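PDB 4QMH: LP04448p from Drosophila melanogaster, which probably promotes microtubule polymerization as a member of the XMAP215 family, this fragment being its fourth TOG domain. Local coordinates for residues Glu20-Glu25 with Leu38-Ala43; Ala43-Ala48 with Leu78-Gln83; Glu138-Ala143 with Thr153-Trp158. All coordinates share one frame; numbering follows the deposited sequence.

Interaction 1: Glu20-Glu25 with Leu38-Ala43; sequences EALLKE and LTKLQA
A surface salt bridge between E25 and K40, set beside an apolar touch between L22 and K40, joins helix 20-26 to helix 31-48. These are the first two helices of the TOG domain, an all-helical solenoid of HEAT type. The ammonium group of K40 comes at the open end of the E25 carboxylate and meets both oxygens. NZ of K40 lies 3.0 Å from OE1 of E25, which accepts through its syn lone pair, on the side of the other oxygen. The bond from NZ of K40 to OE2 of E25 is weak, at 3.3 Å. The K40 side chain crosses that of E25 at about a right angle. It is extended until the last torsion, where a bend (chi4 71°) turns NZ in to the carboxylate. The E25 chain is also extended, with CG anti to the backbone N (chi1 -171°), and this carries the acid toward helix 31-48. Carbons of the lysine lie close to the acid too: CD of K40 is 3.5 Å from OE1 of E25. Nearer the backbone the contact is apolar. CD1 of L22 meets CB of K40 at 4.0 Å, the two side chains running past each other in opposite senses. L22 also packs on I44. The chemistry is thus divided. L22 and the CB end of K40 make the apolar part, and the charges pair at the more open edge. One ammonium held against both carboxylate oxygens probably balances the two charges locally, though exposure to solvent is likely to temper its strength.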
loop_
_atom_site.group_PDB
_atom_site.type_symbol
_atom_site.label_atom_id
_atom_site.label_comp_id
_atom_site.label_asym_id
_atom_site.label_seq_id
_atom_site.Cartn_x
_atom_site.Cartn_y
_atom_site.Cartn_z
ATOM N N GLU A 20 -20.805 12.887 -13.509
ATOM C CA GLU A 20 -20.668 11.814 -14.479
ATOM C C GLU A 20 -19.763 12.253 -15.626
ATOM O O GLU A 20 -18.988 11.450 -16.163
ATOM C CB GLU A 20 -22.036 11.417 -15.032
ATOM C CG GLU A 20 -22.947 10.752 -14.016
ATOM C CD GLU A 20 -22.520 9.338 -13.686
ATOM O OE1 GLU A 20 -21.730 8.761 -14.460
ATOM O OE2 GLU A 20 -22.974 8.804 -12.651
ATOM N N ALA A 21 -19.868 13.525 -16.002
ATOM C CA ALA A 21 -19.073 14.049 -17.113
ATOM C C ALA A 21 -17.584 14.024 -16.785
ATOM O O ALA A 21 -16.764 13.659 -17.630
ATOM C CB ALA A 21 -19.513 15.461 -17.482
ATOM N N LEU A 22 -17.240 14.433 -15.567
ATOM C CA LEU A 22 -15.844 14.415 -15.143
ATOM C C LEU A 22 -15.317 12.982 -15.151
ATOM O O LEU A 22 -14.242 12.720 -15.670
ATOM C CB LEU A 22 -15.678 15.038 -13.757
ATOM C CG LEU A 22 -14.273 14.914 -13.169
ATOM C CD1 LEU A 22 -13.259 15.696 -14.010
ATOM C CD2 LEU A 22 -14.274 15.399 -11.732
ATOM N N LEU A 23 -16.082 12.047 -14.591
ATOM C CA LEU A 23 -15.645 10.656 -14.573
ATOM C C LEU A 23 -15.507 10.079 -15.978
ATOM O O LEU A 23 -14.592 9.311 -16.262
ATOM C CB LEU A 23 -16.590 9.800 -13.732
ATOM C CG LEU A 23 -16.649 10.209 -12.262
ATOM C CD1 LEU A 23 -17.647 9.325 -11.508
ATOM C CD2 LEU A 23 -15.263 10.137 -11.618
ATOM N N LYS A 24 -16.418 10.459 -16.863
ATOM C CA LYS A 24 -16.338 10.013 -18.243
ATOM C C LYS A 24 -15.089 10.554 -18.936
ATOM O O LYS A 24 -14.419 9.826 -19.673
ATOM C CB LYS A 24 -17.592 10.437 -19.002
ATOM C CG LYS A 24 -17.611 9.976 -20.454
ATOM C CD LYS A 24 -18.938 10.327 -21.108
ATOM C CE LYS A 24 -18.819 10.331 -22.629
ATOM N NZ LYS A 24 -20.083 10.807 -23.275
ATOM N N GLU A 25 -14.771 11.825 -18.696
ATOM C CA GLU A 25 -13.556 12.410 -19.271
ATOM C C GLU A 25 -12.315 11.695 -18.740
ATOM O O GLU A 25 -11.399 11.368 -19.497
ATOM C CB GLU A 25 -13.456 13.908 -18.977
ATOM C CG GLU A 25 -12.324 14.566 -19.752
ATOM C CD GLU A 25 -12.355 16.076 -19.674
ATOM O OE1 GLU A 25 -12.646 16.611 -18.588
ATOM O OE2 GLU A 25 -12.084 16.724 -20.705
ATOM N N LEU A 38 -8.053 14.712 -15.144
ATOM C CA LEU A 38 -7.251 14.832 -13.932
ATOM C C LEU A 38 -6.889 16.289 -13.666
ATOM O O LEU A 38 -6.819 16.704 -12.515
ATOM C CB LEU A 38 -5.993 13.972 -14.028
ATOM C CG LEU A 38 -6.252 12.472 -14.163
ATOM C CD1 LEU A 38 -4.925 11.727 -14.323
ATOM C CD2 LEU A 38 -7.020 11.961 -12.974
ATOM N N THR A 39 -6.685 17.070 -14.726
ATOM C CA THR A 39 -6.366 18.488 -14.550
ATOM C C THR A 39 -7.512 19.208 -13.857
ATOM O O THR A 39 -7.292 20.010 -12.944
ATOM C CB THR A 39 -6.036 19.176 -15.880
ATOM O OG1 THR A 39 -4.782 18.681 -16.356
ATOM C CG2 THR A 39 -5.918 20.688 -15.694
ATOM N N LYS A 40 -8.735 18.908 -14.278
ATOM C CA LYS A 40 -9.918 19.507 -13.658
ATOM C C LYS A 40 -10.043 19.059 -12.204
ATOM O O LYS A 40 -10.370 19.860 -11.330
ATOM C CB LYS A 40 -11.189 19.132 -14.419
ATOM C CG LYS A 40 -11.303 19.761 -15.819
ATOM C CD LYS A 40 -12.612 19.340 -16.476
ATOM C CE LYS A 40 -12.821 20.015 -17.817
ATOM N NZ LYS A 40 -11.900 19.503 -18.859
ATOM N N LEU A 41 -9.773 17.774 -11.964
ATOM C CA LEU A 41 -9.850 17.196 -10.627
ATOM C C LEU A 41 -8.871 17.866 -9.670
ATOM O O LEU A 41 -9.212 18.179 -8.531
ATOM C CB LEU A 41 -9.567 15.688 -10.685
ATOM C CG LEU A 41 -9.573 15.035 -9.303
ATOM C CD1 LEU A 41 -10.919 15.209 -8.620
ATOM C CD2 LEU A 41 -9.220 13.578 -9.417
ATOM N N GLN A 42 -7.653 18.099 -10.146
ATOM C CA GLN A 42 -6.620 18.717 -9.331
ATOM C C GLN A 42 -7.069 20.102 -8.883
ATOM O O GLN A 42 -6.853 20.487 -7.738
ATOM C CB GLN A 42 -5.319 18.808 -10.120
ATOM C CG GLN A 42 -4.097 19.151 -9.273
ATOM C CD GLN A 42 -4.000 20.622 -8.902
ATOM O OE1 GLN A 42 -3.365 20.978 -7.905
ATOM N NE2 GLN A 42 -4.603 21.489 -9.716
ATOM N N ALA A 43 -7.718 20.833 -9.789
ATOM C CA ALA A 43 -8.180 22.187 -9.497
ATOM C C ALA A 43 -9.331 22.179 -8.488
ATOM O O ALA A 43 -9.433 23.075 -7.636
ATOM C CB ALA A 43 -8.566 22.922 -10.784
#

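Interaction 2: Ala43-Ala48 with Leu78-Gln83; sequences AIISEA and LAICEQ
I45 packs against I80 and Q83 where helix 31-48 runs beside helix 71-88. The two short segments are nearly parallel, at 23°, with axes 10.7 Å apart. The apolar part comes first. CD1 of I45 meets CG2 of I80 at 4.1 Å, the side chains crossing at about a right angle. I45 also rests on L84 and A87, and I80 on L38 and L41, so the pair belongs to a larger core between the helices. The Q83 chain packs along I45 as well: CG of Q83 is 3.6 Å from CG2 of I45. Its CG stands anti to the backbone N (chi1 175°), and the extended chain carries the amide across to the other helix. There NE2 of Q83 packs 3.4 Å from CB of I45. The polar part is led by that amide. NE2 of Q83 donates a hydrogen bond to the backbone O of Q42. It also comes 3.0 Å from OG of S46, but the angle is poor and this is not a hydrogen bond. OG of S46 is instead hydrogen-bonded to OE1 of Q42. An alanine in place of Q83 would probably leave the Q42 carbonyl without this side-chain donor and strip cover from I45. Helix pairing here therefore combines isoleucine packing with one amide side chain that both covers I45 by its carbons and reaches a backbone carbonyl by its nitrogen.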
loop_
_atom_site.group_PDB
_atom_site.type_symbol
_atom_site.label_atom_id
_atom_site.label_comp_id
_atom_site.label_asym_id
_atom_site.label_seq_id
_atom_site.Cartn_x
_atom_site.Cartn_y
_atom_site.Cartn_z
ATOM N N ALA A 43 -7.718 20.833 -9.789
ATOM C CA ALA A 43 -8.180 22.187 -9.497
ATOM C C ALA A 43 -9.331 22.179 -8.488
ATOM O O ALA A 43 -9.433 23.075 -7.636
ATOM C CB ALA A 43 -8.566 22.922 -10.784
ATOM N N ILE A 44 -10.199 21.174 -8.591
ATOM C CA ILE A 44 -11.321 21.023 -7.665
ATOM C C ILE A 44 -10.798 20.818 -6.250
ATOM O O ILE A 44 -11.261 21.467 -5.304
ATOM C CB ILE A 44 -12.234 19.827 -8.044
ATOM C CG1 ILE A 44 -13.084 20.152 -9.275
ATOM C CG2 ILE A 44 -13.151 19.483 -6.882
ATOM C CD1 ILE A 44 -13.693 18.927 -9.923
ATOM N N ILE A 45 -9.822 19.921 -6.107
ATOM C CA ILE A 45 -9.234 19.659 -4.798
ATOM C C ILE A 45 -8.481 20.883 -4.261
ATOM O O ILE A 45 -8.652 21.262 -3.100
ATOM C CB ILE A 45 -8.309 18.412 -4.816
ATOM C CG1 ILE A 45 -9.104 17.183 -5.261
ATOM C CG2 ILE A 45 -7.697 18.208 -3.431
ATOM C CD1 ILE A 45 -8.240 16.020 -5.706
ATOM N N SER A 46 -7.650 21.504 -5.098
ATOM C CA SER A 46 -6.892 22.684 -4.689
ATOM C C SER A 46 -7.787 23.822 -4.211
ATOM O O SER A 46 -7.487 24.495 -3.218
ATOM C CB SER A 46 -6.027 23.187 -5.850
ATOM O OG SER A 46 -4.905 22.344 -6.027
ATOM N N GLU A 47 -8.878 24.049 -4.930
ATOM C CA GLU A 47 -9.770 25.163 -4.613
ATOM C C GLU A 47 -10.487 24.914 -3.283
ATOM O O GLU A 47 -10.701 25.844 -2.503
ATOM C CB GLU A 47 -10.789 25.365 -5.739
ATOM C CG GLU A 47 -11.842 26.448 -5.455
ATOM C CD GLU A 47 -11.259 27.854 -5.328
ATOM O OE1 GLU A 47 -10.039 28.032 -5.538
ATOM O OE2 GLU A 47 -12.033 28.789 -5.020
ATOM N N ALA A 48 -10.858 23.663 -3.021
ATOM C CA ALA A 48 -11.500 23.321 -1.755
ATOM C C ALA A 48 -10.526 23.342 -0.566
ATOM O O ALA A 48 -10.881 23.763 0.544
ATOM C CB ALA A 48 -12.195 21.961 -1.865
ATOM N N LEU A 78 -0.882 9.357 -9.018
ATOM C CA LEU A 78 -0.231 9.243 -7.714
ATOM C C LEU A 78 -0.150 10.611 -7.039
ATOM O O LEU A 78 -0.462 10.739 -5.855
ATOM C CB LEU A 78 1.162 8.618 -7.831
ATOM C CG LEU A 78 1.190 7.124 -8.159
ATOM C CD1 LEU A 78 2.576 6.739 -8.680
ATOM C CD2 LEU A 78 0.790 6.265 -6.945
ATOM N N ALA A 79 0.257 11.625 -7.803
ATOM C CA ALA A 79 0.328 12.993 -7.292
ATOM C C ALA A 79 -1.035 13.450 -6.798
ATOM O O ALA A 79 -1.146 14.064 -5.735
ATOM C CB ALA A 79 0.852 13.942 -8.373
ATOM N N ILE A 80 -2.080 13.169 -7.570
ATOM C CA ILE A 80 -3.430 13.549 -7.146
ATOM C C ILE A 80 -3.872 12.840 -5.872
ATOM O O ILE A 80 -4.513 13.442 -5.006
ATOM C CB ILE A 80 -4.457 13.307 -8.262
ATOM C CG1 ILE A 80 -4.279 14.356 -9.361
ATOM C CG2 ILE A 80 -5.872 13.373 -7.703
ATOM C CD1 ILE A 80 -5.022 14.027 -10.635
ATOM N N CYS A 81 -3.520 11.565 -5.738
ATOM C CA CYS A 81 -3.894 10.834 -4.535
ATOM C C CYS A 81 -3.185 11.395 -3.309
ATOM O O CYS A 81 -3.753 11.419 -2.227
ATOM C CB CYS A 81 -3.622 9.336 -4.684
ATOM S SG CYS A 81 -4.755 8.530 -5.811
ATOM N N GLU A 82 -1.952 11.857 -3.477
ATOM C CA GLU A 82 -1.244 12.459 -2.354
ATOM C C GLU A 82 -1.941 13.758 -1.965
ATOM O O GLU A 82 -2.162 14.018 -0.780
ATOM C CB GLU A 82 0.235 12.696 -2.666
ATOM C CG GLU A 82 1.084 12.838 -1.408
ATOM C CD GLU A 82 2.570 12.898 -1.695
ATOM O OE1 GLU A 82 3.022 12.262 -2.671
ATOM O OE2 GLU A 82 3.288 13.586 -0.939
ATOM N N GLN A 83 -2.319 14.541 -2.974
ATOM C CA GLN A 83 -3.073 15.777 -2.771
ATOM C C GLN A 83 -4.399 15.479 -2.058
ATOM O O GLN A 83 -4.816 16.208 -1.150
ATOM C CB GLN A 83 -3.308 16.453 -4.124
ATOM C CG GLN A 83 -4.176 17.695 -4.102
ATOM C CD GLN A 83 -4.520 18.190 -5.500
ATOM O OE1 GLN A 83 -4.270 17.510 -6.499
ATOM N NE2 GLN A 83 -5.089 19.381 -5.576
#

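Interaction 3: Glu138-Ala143 with Thr153-Trp158; sequences EMIADA and TELWAW
L155 and W158 both pack on I140, and L155 also reaches A143, in a buried apolar contact between helix 139-145 and helix 149-162. The helices run roughly antiparallel, at 145° between the short segments, with axes 11.2 Å apart. L155 is the first residue of the second segment to touch. With CG anti to the backbone N (chi1 -168°), L155 reaches toward helix 139-145 and touches it with its CD2 methyl. CD2 of L155 lies 3.9 Å from CB of A143 and 4.1 Å from CG2 of I140. The same methyl rests 3.9 Å from the backbone O of I140, so it meets two side chains and one backbone carbonyl oxygen. One turn on, W158 offers the edge of its six-membered ring. CD1 of I140 meets CZ3 of W158 at 3.8 Å, near the ring plane rather than over a face. NE1 of W158 is hydrogen-bonded to OD1 of N123 on helix 112-129. L119 and I122 of that helix also touch W158. F100 of helix 96-106 touches I140, and L104 touches L155. M179 of helix 173-186 packs on I140, so the helix pair is wedged between earlier and later layers of the solenoid.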
loop_
_atom_site.group_PDB
_atom_site.type_symbol
_atom_site.label_atom_id
_atom_site.label_comp_id
_atom_site.label_asym_id
_atom_site.label_seq_id
_atom_site.Cartn_x
_atom_site.Cartn_y
_atom_site.Cartn_z
ATOM N N GLU A 138 -5.886 -9.095 2.731
ATOM C CA GLU A 138 -4.722 -9.661 2.053
ATOM C C GLU A 138 -4.220 -8.814 0.893
ATOM O O GLU A 138 -3.682 -9.339 -0.069
ATOM C CB GLU A 138 -4.984 -11.102 1.599
ATOM C CG GLU A 138 -5.226 -12.046 2.791
ATOM C CD GLU A 138 -5.381 -13.520 2.405
ATOM O OE1 GLU A 138 -5.108 -13.892 1.245
ATOM O OE2 GLU A 138 -5.783 -14.321 3.278
ATOM N N MET A 139 -4.378 -7.502 0.989
ATOM C CA MET A 139 -3.848 -6.626 -0.062
ATOM C C MET A 139 -2.337 -6.755 -0.193
ATOM O O MET A 139 -1.801 -6.860 -1.298
ATOM C CB MET A 139 -4.248 -5.174 0.185
ATOM C CG MET A 139 -5.737 -4.948 -0.011
ATOM S SD MET A 139 -6.281 -3.256 0.318
ATOM C CE MET A 139 -6.028 -3.131 2.080
ATOM N N ILE A 140 -1.655 -6.758 0.942
ATOM C CA ILE A 140 -0.200 -6.892 0.935
ATOM C C ILE A 140 0.234 -8.288 0.443
ATOM O O ILE A 140 1.093 -8.411 -0.438
ATOM C CB ILE A 140 0.374 -6.524 2.319
ATOM C CG1 ILE A 140 0.260 -5.007 2.534
ATOM C CG2 ILE A 140 1.819 -6.975 2.462
ATOM C CD1 ILE A 140 0.451 -4.580 3.989
ATOM N N ALA A 141 -0.374 -9.337 0.989
ATOM C CA ALA A 141 -0.049 -10.694 0.552
ATOM C C ALA A 141 -0.304 -10.904 -0.943
ATOM O O ALA A 141 0.471 -11.571 -1.620
ATOM C CB ALA A 141 -0.822 -11.712 1.366
ATOM N N ASP A 142 -1.386 -10.331 -1.456
ATOM C CA ASP A 142 -1.697 -10.489 -2.871
ATOM C C ASP A 142 -0.642 -9.799 -3.733
ATOM O O ASP A 142 -0.303 -10.285 -4.820
ATOM C CB ASP A 142 -3.090 -9.944 -3.193
ATOM C CG ASP A 142 -4.198 -10.922 -2.845
ATOM O OD1 ASP A 142 -3.910 -12.122 -2.667
ATOM O OD2 ASP A 142 -5.368 -10.483 -2.775
ATOM N N ALA A 143 -0.125 -8.665 -3.264
ATOM C CA ALA A 143 0.937 -7.982 -4.009
ATOM C C ALA A 143 2.236 -8.785 -3.960
ATOM O O ALA A 143 2.966 -8.865 -4.939
ATOM C CB ALA A 143 1.154 -6.565 -3.472
ATOM N N THR A 153 11.041 -6.206 -3.353
ATOM C CA THR A 153 12.094 -5.442 -2.691
ATOM C C THR A 153 11.525 -4.270 -1.896
ATOM O O THR A 153 11.815 -4.117 -0.708
ATOM C CB THR A 153 13.128 -4.932 -3.702
ATOM O OG1 THR A 153 13.694 -6.051 -4.393
ATOM C CG2 THR A 153 14.244 -4.153 -2.983
ATOM N N GLU A 154 10.697 -3.451 -2.542
ATOM C CA GLU A 154 10.141 -2.269 -1.877
ATOM C C GLU A 154 9.208 -2.660 -0.745
ATOM O O GLU A 154 9.222 -2.043 0.316
ATOM C CB GLU A 154 9.367 -1.383 -2.854
ATOM C CG GLU A 154 10.175 -0.794 -3.973
ATOM C CD GLU A 154 11.167 0.260 -3.526
ATOM O OE1 GLU A 154 11.013 0.826 -2.425
ATOM O OE2 GLU A 154 12.111 0.522 -4.294
ATOM N N LEU A 155 8.394 -3.684 -0.980
ATOM C CA LEU A 155 7.341 -4.018 -0.023
ATOM C C LEU A 155 7.893 -4.671 1.243
ATOM O O LEU A 155 7.468 -4.344 2.353
ATOM C CB LEU A 155 6.260 -4.877 -0.688
ATOM C CG LEU A 155 4.970 -5.075 0.098
ATOM C CD1 LEU A 155 4.489 -3.770 0.754
ATOM C CD2 LEU A 155 3.902 -5.662 -0.815
ATOM N N TRP A 156 8.858 -5.576 1.100
ATOM C CA TRP A 156 9.519 -6.101 2.287
ATOM C C TRP A 156 10.275 -5.013 3.067
ATOM O O TRP A 156 10.327 -5.051 4.293
ATOM C CB TRP A 156 10.452 -7.272 1.950
ATOM C CG TRP A 156 9.720 -8.559 1.670
ATOM C CD1 TRP A 156 9.778 -9.299 0.521
ATOM C CD2 TRP A 156 8.820 -9.256 2.549
ATOM N NE1 TRP A 156 8.981 -10.409 0.635
ATOM C CE2 TRP A 156 8.374 -10.405 1.864
ATOM C CE3 TRP A 156 8.346 -9.017 3.845
ATOM C CZ2 TRP A 156 7.478 -11.319 2.429
ATOM C CZ3 TRP A 156 7.456 -9.921 4.403
ATOM C CH2 TRP A 156 7.030 -11.062 3.695
ATOM N N ALA A 157 10.860 -4.043 2.370
ATOM C CA ALA A 157 11.567 -2.967 3.064
ATOM C C ALA A 157 10.567 -2.169 3.878
ATOM O O ALA A 157 10.839 -1.773 5.006
ATOM C CB ALA A 157 12.262 -2.056 2.069
ATOM N N TRP A 158 9.405 -1.923 3.281
ATOM C CA TRP A 158 8.380 -1.122 3.934
ATOM C C TRP A 158 7.833 -1.856 5.145
ATOM O O TRP A 158 7.676 -1.269 6.208
ATOM C CB TRP A 158 7.267 -0.780 2.946
ATOM C CG TRP A 158 6.153 0.064 3.518
ATOM C CD1 TRP A 158 6.147 1.417 3.678
ATOM C CD2 TRP A 158 4.870 -0.402 3.953
ATOM N NE1 TRP A 158 4.932 1.832 4.206
ATOM C CE2 TRP A 158 4.137 0.730 4.390
ATOM C CE3 TRP A 158 4.275 -1.667 4.031
ATOM C CZ2 TRP A 158 2.840 0.630 4.888
ATOM C CZ3 TRP A 158 2.987 -1.763 4.533
ATOM C CH2 TRP A 158 2.284 -0.620 4.954
#

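How the interactions relate
From the N terminus, interaction 1 comes first and closes the short turn between helix 20-26 and helix 31-48. Interaction 2 opens on the later part of helix 31-48 and shares A43 with interaction 1. It spans a longer piece of chain, with helix 58-66 in between, and ties helix 31-48 to helix 71-88. These two contacts adjoin, with centres 11 Å apart, and make one packed end of the domain. Interaction 3 follows in the middle, closing the connection between helix 139-145 and helix 149-162. Its nearest atoms are about 12 Å from interaction 2. The three follow in series, neither nested nor crossed.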